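Local coordinates for protein aminotransferase class I and II (Streptococcus suis 89/1591, PDB 3P6K) that probably catalyses pyridoxal-phosphate-dependent amino-group transfer, as a class I and II aminotransferase of fold type I, at residues K50-T55 against D259-Q264; S100-G105 against T154-C159; G168-R173 against R302-S307; E293-V298 against F367-D372. All coordinates share one frame; numbering follows the deposited sequence.

Interaction 1. Residues K50-T55 against D259-Q264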
loop_
_atom_site.group_PDB
_atom_site.type_symbol
_atom_site.label_atom_id
_atom_site.label_comp_id
_atom_site.label_asym_id
_atom_site.label_seq_id
_atom_site.Cartn_x
_atom_site.Cartn_y
_atom_site.Cartn_z
ATOM N N LYS B 50 -12.882 15.083 18.880
ATOM C CA LYS B 50 -12.343 16.455 18.936
ATOM C C LYS B 50 -10.863 16.451 18.513
ATOM O O LYS B 50 -10.460 17.337 17.769
ATOM C CB LYS B 50 -12.553 17.132 20.312
ATOM N N LYS B 51 -10.078 15.458 18.951
ATOM C CA LYS B 51 -8.678 15.305 18.512
ATOM C C LYS B 51 -8.650 15.101 16.969
ATOM O O LYS B 51 -7.973 15.853 16.248
ATOM C CB LYS B 51 -7.956 14.129 19.232
ATOM C CG LYS B 51 -6.431 13.977 18.915
ATOM C CD LYS B 51 -5.704 12.775 19.613
ATOM C CE LYS B 51 -4.172 12.918 19.441
ATOM N NZ LYS B 51 -3.239 11.700 19.546
ATOM N N LEU B 52 -9.435 14.137 16.487
ATOM C CA LEU B 52 -9.462 13.744 15.065
ATOM C C LEU B 52 -9.807 14.889 14.129
ATOM O O LEU B 52 -9.046 15.200 13.213
ATOM C CB LEU B 52 -10.479 12.609 14.827
ATOM C CG LEU B 52 -10.752 12.126 13.388
ATOM C CD1 LEU B 52 -9.455 11.673 12.674
ATOM C CD2 LEU B 52 -11.787 11.041 13.414
ATOM N N GLN B 53 -10.928 15.535 14.418
ATOM C CA GLN B 53 -11.487 16.539 13.525
ATOM C C GLN B 53 -10.693 17.837 13.330
ATOM O O GLN B 53 -10.931 18.525 12.354
ATOM C CB GLN B 53 -12.936 16.817 13.862
ATOM C CG GLN B 53 -13.215 17.683 15.055
ATOM C CD GLN B 53 -14.697 17.804 15.301
ATOM O OE1 GLN B 53 -15.500 17.069 14.729
ATOM N NE2 GLN B 53 -15.073 18.752 16.137
ATOM N N GLY B 54 -9.818 18.175 14.272
ATOM C CA GLY B 54 -8.898 19.292 14.114
ATOM C C GLY B 54 -7.548 18.857 13.535
ATOM O O GLY B 54 -6.669 19.688 13.360
ATOM N N THR B 55 -7.366 17.569 13.230
ATOM C CA THR B 55 -6.091 17.073 12.692
ATOM C C THR B 55 -6.095 17.222 11.172
ATOM O O THR B 55 -7.023 16.776 10.515
ATOM C CB THR B 55 -5.809 15.604 13.110
ATOM O OG1 THR B 55 -5.850 15.510 14.538
ATOM C CG2 THR B 55 -4.438 15.174 12.645
ATOM N N ASP B 259 -5.900 6.435 10.557
ATOM C CA ASP B 259 -5.442 5.067 10.729
ATOM C C ASP B 259 -4.365 4.980 11.823
ATOM O O ASP B 259 -4.484 4.157 12.710
ATOM C CB ASP B 259 -4.965 4.502 9.390
ATOM C CG ASP B 259 -6.077 4.468 8.337
ATOM O OD1 ASP B 259 -7.263 4.336 8.706
ATOM O OD2 ASP B 259 -5.753 4.560 7.138
ATOM N N ASP B 260 -3.406 5.904 11.790
ATOM C CA ASP B 260 -2.372 6.016 12.812
ATOM C C ASP B 260 -2.976 6.424 14.171
ATOM O O ASP B 260 -2.541 5.899 15.209
ATOM C CB ASP B 260 -1.257 6.976 12.360
ATOM C CG ASP B 260 -0.235 7.247 13.449
ATOM O OD1 ASP B 260 -0.474 8.144 14.279
ATOM O OD2 ASP B 260 0.803 6.575 13.465
ATOM N N LEU B 261 -3.956 7.339 14.174
ATOM C CA LEU B 261 -4.641 7.732 15.429
ATOM C C LEU B 261 -5.311 6.550 16.129
ATOM O O LEU B 261 -5.155 6.376 17.338
ATOM C CB LEU B 261 -5.677 8.830 15.202
ATOM C CG LEU B 261 -5.211 10.257 15.252
ATOM C CD1 LEU B 261 -6.278 11.210 14.624
ATOM C CD2 LEU B 261 -4.876 10.636 16.742
ATOM N N VAL B 262 -6.048 5.744 15.357
ATOM C CA VAL B 262 -6.669 4.533 15.883
ATOM C C VAL B 262 -5.573 3.530 16.342
ATOM O O VAL B 262 -5.692 2.963 17.422
ATOM C CB VAL B 262 -7.645 3.883 14.887
ATOM C CG1 VAL B 262 -8.210 2.545 15.467
ATOM C CG2 VAL B 262 -8.789 4.861 14.571
ATOM N N ALA B 263 -4.488 3.408 15.565
ATOM C CA ALA B 263 -3.368 2.519 15.912
ATOM C C ALA B 263 -2.795 2.906 17.269
ATOM O O ALA B 263 -2.553 2.024 18.089
ATOM C CB ALA B 263 -2.234 2.535 14.837
ATOM N N GLN B 264 -2.547 4.201 17.470
ATOM C CA GLN B 264 -2.027 4.727 18.759
ATOM C C GLN B 264 -2.882 4.293 19.951
ATOM O O GLN B 264 -2.340 3.853 20.968
ATOM C CB GLN B 264 -1.991 6.266 18.784
ATOM C CG GLN B 264 -0.933 6.940 17.923
ATOM C CD GLN B 264 -1.062 8.424 17.966
ATOM O OE1 GLN B 264 -1.213 8.999 19.037
ATOM N NE2 GLN B 264 -1.004 9.062 16.813
#
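Leu52 and Leu261 form the closest CA pair between 50-55 and 259-264, at 7.7 Å, a spacing at which side chains rather than backbones must make the contact. Leu261 does most of the work, and its two methyls have separate tasks. CD1 turns to the apolar side and meets Leu52 CD1 at 3.8 Å, the two leucines crossing at a slant; Thr55 OG1 borders the same methyl, 4.3 Å from Leu261 CD1. CD2 instead supports the outer run of Lys51, whose CD, CE and NZ all lie along it, NZ being the nearest at 3.4 Å from Leu261 CD2. Lys51 can lie over this methyl because CG is anti to the backbone N (chi1 -175°) and the chain beyond it is extended, so that NZ is carried as far as Gln264. There NZ stands 3.4 Å from Gln264 OE1, but the angle is too poor for a hydrogen bond. The amide of Gln264 is turned by another partner: NE2 donates to Asp260 OD1 at 2.7 Å with the acceptor in the amide plane, and the other carboxylate oxygen of Asp260 receives Gln86 NE2 and Ser65 N. Thr55 OG1 is likewise engaged at home, donating to Lys51 O (2.7 Å) from above the carbonyl plane. Near the subunit boundary, Leu52 also packs on Leu34 of the second subunit. The bonds of Thr55 OG1 and Gln264 NE2 thus stay within their own segments, the ammonium of Lys51 makes none to 259-264, and the two segments meet through van der Waals contacts around Leu261.

Interaction 2. Residues S100-G105 against T154-C159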
loop_
_atom_site.group_PDB
_atom_site.type_symbol
_atom_site.label_atom_id
_atom_site.label_comp_id
_atom_site.label_asym_id
_atom_site.label_seq_id
_atom_site.Cartn_x
_atom_site.Cartn_y
_atom_site.Cartn_z
ATOM N N SER B 100 12.911 -3.449 -1.190
ATOM C CA SER B 100 14.151 -2.792 -0.730
ATOM C C SER B 100 15.414 -3.636 -0.754
ATOM O O SER B 100 16.470 -3.144 -1.158
ATOM C CB SER B 100 13.989 -2.285 0.701
ATOM O OG SER B 100 12.950 -1.338 0.804
ATOM N N LEU B 101 15.313 -4.894 -0.347
ATOM C CA LEU B 101 16.489 -5.743 -0.162
ATOM C C LEU B 101 16.838 -6.779 -1.224
ATOM O O LEU B 101 18.002 -7.180 -1.292
ATOM C CB LEU B 101 16.380 -6.430 1.208
ATOM C CG LEU B 101 16.189 -5.431 2.378
ATOM C CD1 LEU B 101 16.019 -6.165 3.704
ATOM C CD2 LEU B 101 17.332 -4.407 2.471
ATOM N N ILE B 102 15.872 -7.219 -2.031
ATOM C CA ILE B 102 16.136 -8.274 -3.006
ATOM C C ILE B 102 16.630 -7.644 -4.315
ATOM O O ILE B 102 15.978 -6.761 -4.842
ATOM C CB ILE B 102 14.891 -9.177 -3.270
ATOM C CG1 ILE B 102 14.354 -9.810 -1.975
ATOM C CG2 ILE B 102 15.226 -10.296 -4.237
ATOM C CD1 ILE B 102 15.352 -10.681 -1.234
ATOM N N GLU B 103 17.782 -8.115 -4.796
ATOM C CA GLU B 103 18.407 -7.699 -6.059
ATOM C C GLU B 103 18.376 -8.906 -7.019
ATOM O O GLU B 103 18.384 -10.065 -6.543
ATOM C CB GLU B 103 19.898 -7.357 -5.844
ATOM C CG GLU B 103 20.246 -6.290 -4.785
ATOM C CD GLU B 103 19.801 -4.898 -5.162
ATOM O OE1 GLU B 103 19.947 -4.523 -6.351
ATOM O OE2 GLU B 103 19.314 -4.169 -4.262
ATOM N N PRO B 104 18.371 -8.661 -8.364
ATOM C CA PRO B 104 18.436 -9.786 -9.335
ATOM C C PRO B 104 19.629 -10.685 -9.044
ATOM O O PRO B 104 20.701 -10.181 -8.675
ATOM C CB PRO B 104 18.614 -9.080 -10.691
ATOM C CG PRO B 104 17.987 -7.766 -10.509
ATOM C CD PRO B 104 18.262 -7.367 -9.067
ATOM N N GLY B 105 19.434 -11.994 -9.161
ATOM C CA GLY B 105 20.501 -12.968 -8.884
ATOM C C GLY B 105 20.625 -13.380 -7.418
ATOM O O GLY B 105 21.327 -14.337 -7.143
ATOM N N THR B 154 26.124 -17.403 -0.338
ATOM C CA THR B 154 25.602 -16.156 -0.871
ATOM C C THR B 154 24.093 -15.922 -0.611
ATOM O O THR B 154 23.560 -14.914 -1.106
ATOM C CB THR B 154 25.867 -16.114 -2.405
ATOM O OG1 THR B 154 25.155 -17.185 -3.047
ATOM C CG2 THR B 154 27.371 -16.258 -2.709
ATOM N N THR B 155 23.411 -16.804 0.153
ATOM C CA THR B 155 21.951 -16.671 0.437
ATOM C C THR B 155 21.637 -15.308 1.102
ATOM O O THR B 155 22.196 -14.978 2.138
ATOM C CB THR B 155 21.406 -17.843 1.292
ATOM O OG1 THR B 155 21.563 -19.076 0.576
ATOM C CG2 THR B 155 19.927 -17.655 1.620
ATOM N N LYS B 156 20.771 -14.521 0.470
ATOM C CA LYS B 156 20.482 -13.160 0.905
ATOM C C LYS B 156 19.494 -13.146 2.066
ATOM O O LYS B 156 19.695 -12.395 3.018
ATOM C CB LYS B 156 19.930 -12.324 -0.270
ATOM C CG LYS B 156 19.382 -10.888 0.055
ATOM C CD LYS B 156 20.421 -9.909 0.619
ATOM C CE LYS B 156 21.342 -9.308 -0.443
ATOM N NZ LYS B 156 20.621 -8.358 -1.344
HETATM N N MSE B 157 18.436 -13.961 1.953
HETATM C CA MSE B 157 17.326 -13.959 2.914
HETATM C C MSE B 157 16.590 -15.273 2.980
HETATM O O MSE B 157 16.473 -15.963 1.965
HETATM C CB MSE B 157 16.320 -12.879 2.474
HETATM C CG MSE B 157 15.088 -12.629 3.379
HETATM SE SE MSE B 157 14.005 -11.248 2.542
HETATM C CE MSE B 157 15.111 -9.723 3.026
ATOM N N ILE B 158 16.079 -15.580 4.175
ATOM C CA ILE B 158 15.204 -16.715 4.429
ATOM C C ILE B 158 13.853 -16.084 4.805
ATOM O O ILE B 158 13.827 -15.220 5.685
ATOM C CB ILE B 158 15.690 -17.594 5.596
ATOM C CG1 ILE B 158 17.089 -18.139 5.335
ATOM C CG2 ILE B 158 14.737 -18.736 5.847
ATOM C CD1 ILE B 158 17.654 -18.954 6.468
ATOM N N CYS B 159 12.760 -16.469 4.151
ATOM C CA CYS B 159 11.419 -15.942 4.462
ATOM C C CYS B 159 10.577 -16.962 5.211
ATOM O O CYS B 159 10.384 -18.083 4.717
ATOM C CB CYS B 159 10.650 -15.583 3.194
ATOM S SG CYS B 159 11.434 -14.279 2.218
#
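Lys156 NZ donates to Leu101 O over 2.9 Å, and at Leu101 O the C=O...donor angle is 174°, so the ammonium meets the carbonyl almost head-on. The carbonyl belongs to the last residue of helix 89-101. To bring NZ back over it, the lysine chain folds: CG starts anti to the backbone N (chi1 172°), and each later torsion bends, leaving CG, CD and CE arranged around the same oxygen. Beside this polar contact lies an apolar one. Selenomethionine Met157 bends at chi3 (-76°) and crosses both partners at about a right angle, its CE 3.7 Å from Leu101 CD1 and its SE 4.0 Å from Ile102 CD1. Glu103 adds only a flank: CG is 4.0 Å from Lys156 NZ, while its carboxylate stays apart, with OE2 5.3 Å from that NZ.

In the next shell Asp106 forms a salt bridge with Lys156 NZ through OD2 and also accepts Glu103 N, tying the turn after the helix to the lysine. Backbone bonds of Lys156 to His107 and Tyr189 hold strand 155-161 in the central mixed sheet, between strands 107-112 and 189-193, both parallel to it, and Val240 and Ile243 of helix 238-245 cover Leu101. A cation on the last carbonyl of the helix would be expected to ease the negative end of the helix dipole, and Asp106 would balance its charge.

Interaction 3. Residues G168-R173 against R302-S307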
loop_
_atom_site.group_PDB
_atom_site.type_symbol
_atom_site.label_atom_id
_atom_site.label_comp_id
_atom_site.label_asym_id
_atom_site.label_seq_id
_atom_site.Cartn_x
_atom_site.Cartn_y
_atom_site.Cartn_z
ATOM N N GLY B 168 -1.256 -22.593 11.069
ATOM C CA GLY B 168 -1.264 -22.144 12.453
ATOM C C GLY B 168 -0.152 -22.759 13.304
ATOM O O GLY B 168 -0.180 -22.625 14.532
ATOM N N ALA B 169 0.831 -23.412 12.670
ATOM C CA ALA B 169 1.978 -23.994 13.368
ATOM C C ALA B 169 3.002 -22.891 13.602
ATOM O O ALA B 169 3.159 -22.023 12.745
ATOM C CB ALA B 169 2.622 -25.112 12.532
ATOM N N VAL B 170 3.743 -22.981 14.715
ATOM C CA VAL B 170 4.771 -22.016 15.077
ATOM C C VAL B 170 6.131 -22.622 15.339
ATOM O O VAL B 170 6.242 -23.743 15.844
ATOM C CB VAL B 170 4.490 -21.208 16.413
ATOM C CG1 VAL B 170 3.538 -20.131 16.194
ATOM C CG2 VAL B 170 4.144 -22.117 17.606
HETATM N N MSE B 171 7.147 -21.824 15.033
HETATM C CA MSE B 171 8.525 -22.106 15.388
HETATM C C MSE B 171 8.772 -21.381 16.710
HETATM O O MSE B 171 8.701 -20.152 16.760
HETATM C CB MSE B 171 9.468 -21.568 14.333
HETATM C CG MSE B 171 9.298 -22.175 12.962
HETATM SE SE MSE B 171 10.289 -21.156 11.664
HETATM C CE MSE B 171 9.806 -22.211 10.077
ATOM N N ASP B 172 9.045 -22.143 17.767
ATOM C CA ASP B 172 9.345 -21.589 19.101
ATOM C C ASP B 172 10.801 -21.107 19.206
ATOM O O ASP B 172 11.556 -21.180 18.224
ATOM C CB ASP B 172 8.960 -22.601 20.187
ATOM C CG ASP B 172 9.828 -23.842 20.215
ATOM O OD1 ASP B 172 10.939 -23.874 19.633
ATOM O OD2 ASP B 172 9.385 -24.788 20.906
ATOM N N ARG B 173 11.192 -20.598 20.371
ATOM C CA ARG B 173 12.549 -20.084 20.553
ATOM C C ARG B 173 13.643 -21.085 20.143
ATOM O O ARG B 173 14.550 -20.716 19.427
ATOM C CB ARG B 173 12.785 -19.607 22.000
ATOM C CG ARG B 173 14.224 -19.211 22.289
ATOM C CD ARG B 173 14.422 -18.721 23.722
ATOM N NE ARG B 173 13.778 -17.429 23.862
ATOM C CZ ARG B 173 14.326 -16.246 23.577
ATOM N NH1 ARG B 173 15.608 -16.111 23.189
ATOM N NH2 ARG B 173 13.585 -15.155 23.763
ATOM N N ARG B 302 -3.367 -29.678 15.438
ATOM C CA ARG B 302 -3.960 -28.543 16.159
ATOM C C ARG B 302 -3.054 -27.319 16.065
ATOM O O ARG B 302 -1.884 -27.427 16.361
ATOM C CB ARG B 302 -4.189 -28.909 17.632
ATOM C CG ARG B 302 -4.929 -27.889 18.481
ATOM C CD ARG B 302 -5.123 -28.449 19.888
ATOM N NE ARG B 302 -5.992 -27.636 20.763
ATOM C CZ ARG B 302 -5.603 -26.700 21.642
ATOM N NH1 ARG B 302 -4.318 -26.383 21.851
ATOM N NH2 ARG B 302 -6.538 -26.058 22.348
ATOM N N PRO B 303 -3.578 -26.158 15.627
ATOM C CA PRO B 303 -2.674 -24.995 15.576
ATOM C C PRO B 303 -2.204 -24.543 16.989
ATOM O O PRO B 303 -2.857 -24.883 17.998
ATOM C CB PRO B 303 -3.547 -23.934 14.898
ATOM C CG PRO B 303 -4.911 -24.296 15.256
ATOM C CD PRO B 303 -4.967 -25.764 15.348
ATOM N N ALA B 304 -1.114 -23.766 17.067
ATOM C CA ALA B 304 -0.549 -23.318 18.365
ATOM C C ALA B 304 -1.355 -22.148 18.917
ATOM O O ALA B 304 -0.807 -21.068 19.128
ATOM C CB ALA B 304 0.949 -22.930 18.190
ATOM N N VAL B 305 -2.652 -22.363 19.165
ATOM C CA VAL B 305 -3.613 -21.311 19.590
ATOM C C VAL B 305 -3.450 -20.021 18.768
ATOM O O VAL B 305 -3.211 -18.905 19.270
ATOM C CB VAL B 305 -3.602 -21.053 21.129
ATOM C CG1 VAL B 305 -4.896 -20.331 21.554
ATOM C CG2 VAL B 305 -3.495 -22.348 21.867
ATOM N N VAL B 306 -3.620 -20.247 17.474
ATOM C CA VAL B 306 -3.557 -19.267 16.408
ATOM C C VAL B 306 -4.885 -19.439 15.663
ATOM O O VAL B 306 -5.381 -20.559 15.560
ATOM C CB VAL B 306 -2.279 -19.643 15.543
ATOM C CG1 VAL B 306 -2.254 -19.040 14.222
ATOM C CG2 VAL B 306 -1.006 -19.276 16.346
ATOM N N SER B 307 -5.425 -18.368 15.098
ATOM C CA SER B 307 -6.760 -18.410 14.505
ATOM C C SER B 307 -6.878 -19.061 13.105
ATOM O O SER B 307 -7.927 -18.967 12.519
ATOM C CB SER B 307 -7.354 -16.996 14.464
ATOM O OG SER B 307 -6.835 -16.245 13.385
#
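Gly168 and Pro303 bring two irregular loops into direct backbone contact, their CA atoms 4.5 Å apart, and the tight half of the interface is built round the glycine. Gly168 O accepts Ala304 N over 2.9 Å with an N-H...O angle of 166°, the donor tilted 35° out of the carbonyl plane. Pro303 CB lies 3.8 Å from Gly168 CA, and Val306 CG1 closes on that same CA at 3.7 Å; the glycine can take both neighbours because it lacks a CB, which would run into Pro303 CB. Its positive phi separately favours glycine. Beyond it, Val170 CG2 presses on Ala304 CB at 3.3 Å, shorter than ordinary van der Waals contact. The rotation of Val170 explains the approach: with chi1 -79° it sets CG2 between the backbone N and the carbonyl carbon, while CG1 is anti to the latter. Ala304 is the centre of an inverse gamma turn, with a weak Val305 N to Pro303 O bond, and this bend presents its methyl to Val170.

The other half is looser. Ala169, Arg302, Val305 and Ser307 direct their CB atoms away from the facing loop. Arg302, exposed, pairs instead with Asp289 of helix 270-294, and Val305 packs on Leu281 of the same helix. Behind the tight side, Ala163 touches both Val170 and Val306.

Gly168 follows Thr167 and closes the Asn-Pro-Thr-Gly sequence characteristic of this aminotransferase family, in which the asparagine contacts the cofactor ring; the arrangement is thus consistent with a cofactor-site loop of the large domain packed against the loop between strands 298-300 and 308-313, probably of the small domain.

Interaction 4. Residues E293-V298 against F367-D372. With SO4 (sulfate ion), chain H.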
loop_
_atom_site.group_PDB
_atom_site.type_symbol
_atom_site.label_atom_id
_atom_site.label_comp_id
_atom_site.label_asym_id
_atom_site.label_seq_id
_atom_site.Cartn_x
_atom_site.Cartn_y
_atom_site.Cartn_z
ATOM N N GLU B 293 -13.043 -34.056 16.899
ATOM C CA GLU B 293 -13.113 -35.380 17.542
ATOM C C GLU B 293 -14.438 -36.116 17.236
ATOM O O GLU B 293 -14.431 -37.326 17.023
ATOM C CB GLU B 293 -12.900 -35.259 19.064
ATOM C CG GLU B 293 -12.822 -36.580 19.805
ATOM C CD GLU B 293 -14.162 -37.179 20.238
ATOM O OE1 GLU B 293 -15.120 -36.416 20.504
ATOM O OE2 GLU B 293 -14.252 -38.438 20.332
ATOM N N GLU B 294 -15.551 -35.388 17.276
ATOM C CA GLU B 294 -16.867 -35.946 16.978
ATOM C C GLU B 294 -17.031 -36.334 15.496
ATOM O O GLU B 294 -17.846 -37.192 15.193
ATOM C CB GLU B 294 -17.976 -34.956 17.388
ATOM C CG GLU B 294 -18.113 -34.784 18.904
ATOM C CD GLU B 294 -19.042 -33.624 19.328
ATOM O OE1 GLU B 294 -19.613 -32.919 18.462
ATOM O OE2 GLU B 294 -19.199 -33.411 20.557
ATOM N N GLU B 295 -16.300 -35.670 14.592
ATOM C CA GLU B 295 -16.329 -35.959 13.133
ATOM C C GLU B 295 -15.289 -36.992 12.739
ATOM O O GLU B 295 -14.101 -36.659 12.735
ATOM C CB GLU B 295 -16.069 -34.706 12.252
ATOM C CG GLU B 295 -17.232 -33.958 11.818
ATOM C CD GLU B 295 -18.229 -34.803 11.002
ATOM O OE1 GLU B 295 -17.861 -35.697 10.181
ATOM O OE2 GLU B 295 -19.409 -34.587 11.263
ATOM N N PRO B 296 -15.720 -38.220 12.360
ATOM C CA PRO B 296 -14.747 -39.240 11.923
ATOM C C PRO B 296 -13.998 -38.977 10.595
ATOM O O PRO B 296 -12.919 -39.527 10.412
ATOM C CB PRO B 296 -15.601 -40.515 11.833
ATOM C CG PRO B 296 -16.929 -40.016 11.489
ATOM C CD PRO B 296 -17.099 -38.736 12.249
ATOM N N LEU B 297 -14.542 -38.164 9.701
ATOM C CA LEU B 297 -13.892 -37.839 8.421
ATOM C C LEU B 297 -12.891 -36.647 8.500
ATOM O O LEU B 297 -12.228 -36.335 7.492
ATOM C CB LEU B 297 -14.965 -37.576 7.344
ATOM C CG LEU B 297 -15.851 -38.784 6.966
ATOM C CD1 LEU B 297 -16.989 -38.361 6.015
ATOM C CD2 LEU B 297 -15.018 -39.922 6.366
ATOM N N VAL B 298 -12.762 -35.998 9.670
ATOM C CA VAL B 298 -11.856 -34.850 9.795
ATOM C C VAL B 298 -10.831 -35.024 10.926
ATOM O O VAL B 298 -11.134 -35.602 12.000
ATOM C CB VAL B 298 -12.600 -33.508 9.925
ATOM C CG1 VAL B 298 -13.733 -33.402 8.861
ATOM C CG2 VAL B 298 -13.149 -33.309 11.340
ATOM N N PHE B 367 -23.095 -31.915 5.414
ATOM C CA PHE B 367 -22.522 -32.107 4.090
ATOM C C PHE B 367 -21.619 -33.339 4.014
ATOM O O PHE B 367 -21.693 -34.089 3.039
ATOM C CB PHE B 367 -21.740 -30.877 3.662
ATOM C CG PHE B 367 -21.268 -30.919 2.250
ATOM C CD1 PHE B 367 -22.177 -30.792 1.205
ATOM C CD2 PHE B 367 -19.921 -31.066 1.948
ATOM C CE1 PHE B 367 -21.755 -30.817 -0.118
ATOM C CE2 PHE B 367 -19.483 -31.074 0.612
ATOM C CZ PHE B 367 -20.405 -30.951 -0.416
ATOM N N LEU B 368 -20.784 -33.528 5.041
ATOM C CA LEU B 368 -19.896 -34.696 5.128
ATOM C C LEU B 368 -20.639 -36.054 5.163
ATOM O O LEU B 368 -20.049 -37.043 4.794
ATOM C CB LEU B 368 -18.899 -34.597 6.304
ATOM C CG LEU B 368 -17.727 -33.623 6.087
ATOM C CD1 LEU B 368 -17.054 -33.262 7.404
ATOM C CD2 LEU B 368 -16.720 -34.171 5.065
ATOM N N ARG B 369 -21.911 -36.077 5.583
ATOM C CA ARG B 369 -22.748 -37.293 5.588
ATOM C C ARG B 369 -22.934 -37.860 4.161
ATOM O O ARG B 369 -23.129 -39.052 4.013
ATOM C CB ARG B 369 -24.137 -37.076 6.229
ATOM C CG ARG B 369 -24.221 -36.463 7.646
ATOM C CD ARG B 369 -23.795 -37.356 8.815
ATOM N NE ARG B 369 -22.407 -37.876 8.774
ATOM C CZ ARG B 369 -21.290 -37.274 9.222
ATOM N NH1 ARG B 369 -21.301 -36.044 9.769
ATOM N NH2 ARG B 369 -20.114 -37.915 9.092
ATOM N N ARG B 370 -22.859 -37.014 3.125
ATOM C CA ARG B 370 -22.904 -37.464 1.716
ATOM C C ARG B 370 -21.779 -38.439 1.318
ATOM O O ARG B 370 -21.895 -39.096 0.288
ATOM C CB ARG B 370 -22.831 -36.271 0.759
ATOM C CG ARG B 370 -24.047 -35.354 0.802
ATOM C CD ARG B 370 -23.708 -33.932 0.390
ATOM N NE ARG B 370 -23.651 -33.672 -1.048
ATOM C CZ ARG B 370 -24.364 -32.760 -1.729
ATOM N NH1 ARG B 370 -25.253 -31.931 -1.158
ATOM N NH2 ARG B 370 -24.166 -32.658 -3.042
ATOM N N PHE B 371 -20.699 -38.484 2.106
ATOM C CA PHE B 371 -19.521 -39.324 1.867
ATOM C C PHE B 371 -19.434 -40.564 2.744
ATOM O O PHE B 371 -18.433 -41.263 2.668
ATOM C CB PHE B 371 -18.252 -38.469 2.024
ATOM C CG PHE B 371 -18.232 -37.304 1.104
ATOM C CD1 PHE B 371 -17.820 -37.461 -0.213
ATOM C CD2 PHE B 371 -18.705 -36.065 1.515
ATOM C CE1 PHE B 371 -17.844 -36.378 -1.108
ATOM C CE2 PHE B 371 -18.733 -34.978 0.627
ATOM C CZ PHE B 371 -18.298 -35.131 -0.680
ATOM N N ASP B 372 -20.443 -40.848 3.571
ATOM C CA ASP B 372 -20.419 -42.066 4.387
ATOM C C ASP B 372 -20.862 -43.254 3.526
ATOM O O ASP B 372 -21.686 -43.110 2.617
ATOM C CB ASP B 372 -21.279 -41.932 5.638
ATOM C CG ASP B 372 -20.753 -40.869 6.601
ATOM O OD1 ASP B 372 -19.521 -40.726 6.817
ATOM O OD2 ASP B 372 -21.596 -40.170 7.170
HETATM S S SO4 H . -26.645 -31.710 2.160
HETATM O O1 SO4 H . -25.787 -31.456 3.312
HETATM O O2 SO4 H . -26.254 -30.911 1.004
HETATM O O3 SO4 H . -26.634 -33.134 1.825
HETATM O O4 SO4 H . -28.008 -31.351 2.492
#
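Glu295 and Arg369 form the core of a salt-bridge network, completed by Asp372, that links the type I beta turn from Glu295 to Val298 with residues 367-372, towards the C-terminus. The carboxylate and guanidinium planes are 21° apart, nearly coplanar, and meet edge to edge. Arg369 NH1 donates to Glu295 OE2 at 2.8 Å, using the syn lone pair of that oxygen, with an N-H...O angle of 154°. Glu295 OE1 receives weak bonds from NH1 and from NH2, the latter at 3.3 Å. Bends at chi2 and chi3 curl the arginine so that NE faces its own segment, where it donates to Asp372 OD2 over 2.9 Å at 159°; NH2 adds a weak bond to the same oxygen. Thus all three guanidinium nitrogens have acceptors, and Glu295 OE2 takes a further bond from Ser365 OG. The two carboxylates would be expected to stabilise the arginine's positive charge.

Beside the ionic edge, Leu297 CD1 packs against Leu368 O (3.5 Å) and Asp372 OD1 (3.6 Å). Leu368 O is taken by Phe371 N at 3.1 Å. Away from this network, Arg370 NH1 donates to O2 of a sulfate, probably from the crystallisation liquor, which His330 NE2 also holds. On the buried side, the two hydrocarbon branches Val298 CG1 and Leu368 CD1 meet at 3.6 Å.

Overall arrangement
Apart from the sequence adjacency of interactions 3 and 4, whose centres are 25 Å apart, the contacts do not touch. Interactions 1 and 4 are the farthest apart, with centres 49 Å from each other on opposite sides of the chain's centre; helices 257-268 and 270-294, consecutive in sequence, run between them. Interaction 3 is the most central, 12 Å from the middle of the chain; it includes the glycine of the Asn-Pro-Thr-Gly sequence and so probably lies near the cofactor site. Interaction 2 comes within about 7 Å of it, nearest atoms; strand 155-161 leads on to the loop holding 168-173. Interaction 2 is nested within the loop closed by interaction 1. The sulfate, probably from the crystallisation liquor, lies at interaction 4, on Arg370.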